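Long-range contact in Serine/threonine-protein kinase Tel1 (Chaetomium thermophilum, PDB 6SKY), which probably phosphorylates serine and threonine residues of target proteins, using ATP, to switch on checkpoint signalling at damaged DNA: residues A1980-L1985 against N1995-S2000. Numbering follows the deposited sequence.
Sequences ALIKAL and NSLLQS
A helical hairpin of the FAT region is closed here by apolar contacts, with no hydrogen bond between the two segments: L1981, I1982 and L1985 on helix 1974-1988 meet L1997 and L1998 on helix 1991-1999. The short axes run nearly antiparallel, at 156°, and come within 9.8 Å of each other. The side chain of L1997 sets out toward the facing helix, and its CD1 lies 3.6 Å from CD1 of L1985, the two side chains meeting at about a right angle. That same L1997 methyl also sits 3.8 Å from CB of L1981, one turn earlier on the partner helix. I1982 lies across both L1997 and L1998. Its CG1 lies beside the backbone N (chi1 -60°) and reaches CB of L1997 at 4.0 Å, while CD1 carries on to CD2 of L1998 at 3.8 Å. The other branch, CG2, rests 4.0 Å from that same CD2 of L1998, which thus touches both arms of the isoleucine. Such antiparallel helix pairs are the building unit of the alpha solenoid, and this one stands at the dimer interface: L1981 packs on L1993 of the second subunit, and L1997 on S1996 of that chain. Helix 1953-1968 flanks L1981 through L1956 and Y1963, and helix 2011-2021 reaches I1982 through A2013. With I1982 cut back to an alanine, CD2 of L1998 would probably lose both methyl neighbours across the pair and a gap would open between the helices. Four residues on from S1996, the OG of S2000 donates to the S1996 carbonyl O at 3.1 Å, nearly in line with the C=O bond (161°).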
ATOM      1  N   ALA A1980      -4.294 -26.486  -0.691  1.00 36.95           N
ATOM      2  CA  ALA A1980      -4.166 -25.175  -0.079  1.00 36.95           C
ATOM      3  C   ALA A1980      -4.641 -24.096  -1.031  1.00 36.95           C
ATOM      4  O   ALA A1980      -5.462 -23.249  -0.666  1.00 36.95           O
ATOM      5  CB  ALA A1980      -2.722 -24.935   0.338  1.00 36.95           C
ATOM      6  N   LEU A1981      -4.200 -24.168  -2.285  1.00 35.50           N
ATOM      7  CA  LEU A1981      -4.574 -23.149  -3.254  1.00 35.50           C
ATOM      8  C   LEU A1981      -6.081 -23.056  -3.386  1.00 35.50           C
ATOM      9  O   LEU A1981      -6.650 -21.964  -3.318  1.00 35.50           O
ATOM     10  CB  LEU A1981      -3.930 -23.439  -4.602  1.00 35.50           C
ATOM     11  CG  LEU A1981      -2.573 -22.785  -4.776  1.00 35.50           C
ATOM     12  CD1 LEU A1981      -1.977 -23.233  -6.062  1.00 35.50           C
ATOM     13  CD2 LEU A1981      -2.745 -21.297  -4.772  1.00 35.50           C
ATOM     14  N   ILE A1982      -6.748 -24.201  -3.529  1.00 35.85           N
ATOM     15  CA  ILE A1982      -8.199 -24.178  -3.666  1.00 35.85           C
ATOM     16  C   ILE A1982      -8.812 -23.473  -2.472  1.00 35.85           C
ATOM     17  O   ILE A1982      -9.633 -22.559  -2.621  1.00 35.85           O
ATOM     18  CB  ILE A1982      -8.748 -25.603  -3.832  1.00 35.85           C
ATOM     19  CG1 ILE A1982      -8.154 -26.249  -5.074  1.00 35.85           C
ATOM     20  CG2 ILE A1982     -10.242 -25.564  -3.965  1.00 35.85           C
ATOM     21  CD1 ILE A1982      -8.228 -27.736  -5.070  1.00 35.85           C
ATOM     22  N   LYS A1983      -8.353 -23.831  -1.272  1.00 39.71           N
ATOM     23  CA  LYS A1983      -8.831 -23.167  -0.070  1.00 39.71           C
ATOM     24  C   LYS A1983      -8.655 -21.665  -0.197  1.00 39.71           C
ATOM     25  O   LYS A1983      -9.618 -20.903  -0.071  1.00 39.71           O
ATOM     26  CB  LYS A1983      -8.088 -23.710   1.147  1.00 39.71           C
ATOM     27  CG  LYS A1983      -8.714 -23.353   2.470  1.00 39.71           C
ATOM     28  CD  LYS A1983      -7.788 -23.695   3.616  1.00 39.71           C
ATOM     29  CE  LYS A1983      -8.290 -23.101   4.918  1.00 39.71           C
ATOM     30  NZ  LYS A1983      -7.268 -23.183   5.995  1.00 39.71           N
ATOM     31  N   ALA A1984      -7.442 -21.231  -0.534  1.00 37.81           N
ATOM     32  CA  ALA A1984      -7.183 -19.808  -0.696  1.00 37.81           C
ATOM     33  C   ALA A1984      -8.123 -19.198  -1.722  1.00 37.81           C
ATOM     34  O   ALA A1984      -8.743 -18.161  -1.469  1.00 37.81           O
ATOM     35  CB  ALA A1984      -5.728 -19.583  -1.097  1.00 37.81           C
ATOM     36  N   LEU A1985      -8.286 -19.857  -2.869  1.00 35.33           N
ATOM     37  CA  LEU A1985      -9.078 -19.256  -3.930  1.00 35.33           C
ATOM     38  C   LEU A1985     -10.554 -19.220  -3.598  1.00 35.33           C
ATOM     39  O   LEU A1985     -11.312 -18.564  -4.312  1.00 35.33           O
ATOM     40  CB  LEU A1985      -8.861 -19.999  -5.240  1.00 35.33           C
ATOM     41  CG  LEU A1985      -7.525 -19.753  -5.931  1.00 35.33           C
ATOM     42  CD1 LEU A1985      -7.343 -20.712  -7.070  1.00 35.33           C
ATOM     43  CD2 LEU A1985      -7.465 -18.340  -6.433  1.00 35.33           C
ATOM     44  N   ASN A1995     -12.601 -23.630  -9.556  1.00 30.81           N
ATOM     45  CA  ASN A1995     -13.262 -24.675 -10.324  1.00 30.81           C
ATOM     46  C   ASN A1995     -12.282 -25.368 -11.257  1.00 30.81           C
ATOM     47  O   ASN A1995     -12.240 -26.600 -11.334  1.00 30.81           O
ATOM     48  CB  ASN A1995     -14.417 -24.082 -11.116  1.00 30.81           C
ATOM     49  CG  ASN A1995     -15.279 -25.134 -11.750  1.00 30.81           C
ATOM     50  OD1 ASN A1995     -15.475 -26.204 -11.190  1.00 30.81           O
ATOM     51  ND2 ASN A1995     -15.800 -24.837 -12.927  1.00 30.81           N
ATOM     52  N   SER A1996     -11.482 -24.589 -11.980  1.00 31.08           N
ATOM     53  CA  SER A1996     -10.493 -25.192 -12.864  1.00 31.08           C
ATOM     54  C   SER A1996      -9.439 -25.963 -12.088  1.00 31.08           C
ATOM     55  O   SER A1996      -8.913 -26.957 -12.586  1.00 31.08           O
ATOM     56  CB  SER A1996      -9.836 -24.122 -13.724  1.00 31.08           C
ATOM     57  OG  SER A1996      -8.869 -23.417 -12.986  1.00 31.08           O
ATOM     58  N   LEU A1997      -9.104 -25.518 -10.879  1.00 31.14           N
ATOM     59  CA  LEU A1997      -8.136 -26.249 -10.069  1.00 31.14           C
ATOM     60  C   LEU A1997      -8.722 -27.526  -9.492  1.00 31.14           C
ATOM     61  O   LEU A1997      -7.980 -28.462  -9.187  1.00 31.14           O
ATOM     62  CB  LEU A1997      -7.626 -25.372  -8.936  1.00 31.14           C
ATOM     63  CG  LEU A1997      -6.272 -24.696  -9.058  1.00 31.14           C
ATOM     64  CD1 LEU A1997      -5.989 -23.968  -7.782  1.00 31.14           C
ATOM     65  CD2 LEU A1997      -5.200 -25.711  -9.315  1.00 31.14           C
ATOM     66  N   LEU A1998     -10.038 -27.569  -9.294  1.00 31.27           N
ATOM     67  CA  LEU A1998     -10.682 -28.784  -8.818  1.00 31.27           C
ATOM     68  C   LEU A1998     -10.829 -29.801  -9.933  1.00 31.27           C
ATOM     69  O   LEU A1998     -10.625 -30.995  -9.710  1.00 31.27           O
ATOM     70  CB  LEU A1998     -12.050 -28.463  -8.225  1.00 31.27           C
ATOM     71  CG  LEU A1998     -12.111 -27.789  -6.862  1.00 31.27           C
ATOM     72  CD1 LEU A1998     -13.469 -27.193  -6.650  1.00 31.27           C
ATOM     73  CD2 LEU A1998     -11.816 -28.790  -5.796  1.00 31.27           C
ATOM     74  N   GLN A1999     -11.187 -29.350 -11.136  1.00 38.54           N
ATOM     75  CA  GLN A1999     -11.342 -30.281 -12.249  1.00 38.54           C
ATOM     76  C   GLN A1999     -10.040 -30.972 -12.616  1.00 38.54           C
ATOM     77  O   GLN A1999     -10.069 -32.013 -13.273  1.00 38.54           O
ATOM     78  CB  GLN A1999     -11.905 -29.561 -13.462  1.00 38.54           C
ATOM     79  CG  GLN A1999     -13.373 -29.270 -13.336  1.00 38.54           C
ATOM     80  CD  GLN A1999     -13.912 -28.505 -14.517  1.00 38.54           C
ATOM     81  OE1 GLN A1999     -13.175 -27.805 -15.208  1.00 38.54           O
ATOM     82  NE2 GLN A1999     -15.208 -28.637 -14.759  1.00 38.54           N
ATOM     83  N   SER A2000      -8.908 -30.422 -12.212  1.00 40.86           N
ATOM     84  CA  SER A2000      -7.624 -31.083 -12.357  1.00 40.86           C
ATOM     85  C   SER A2000      -7.359 -32.081 -11.245  1.00 40.86           C
ATOM     86  O   SER A2000      -6.258 -32.632 -11.180  1.00 40.86           O
ATOM     87  CB  SER A2000      -6.510 -30.042 -12.390  1.00 40.86           C
ATOM     88  OG  SER A2000      -6.789 -29.047 -13.356  1.00 40.86           O
TER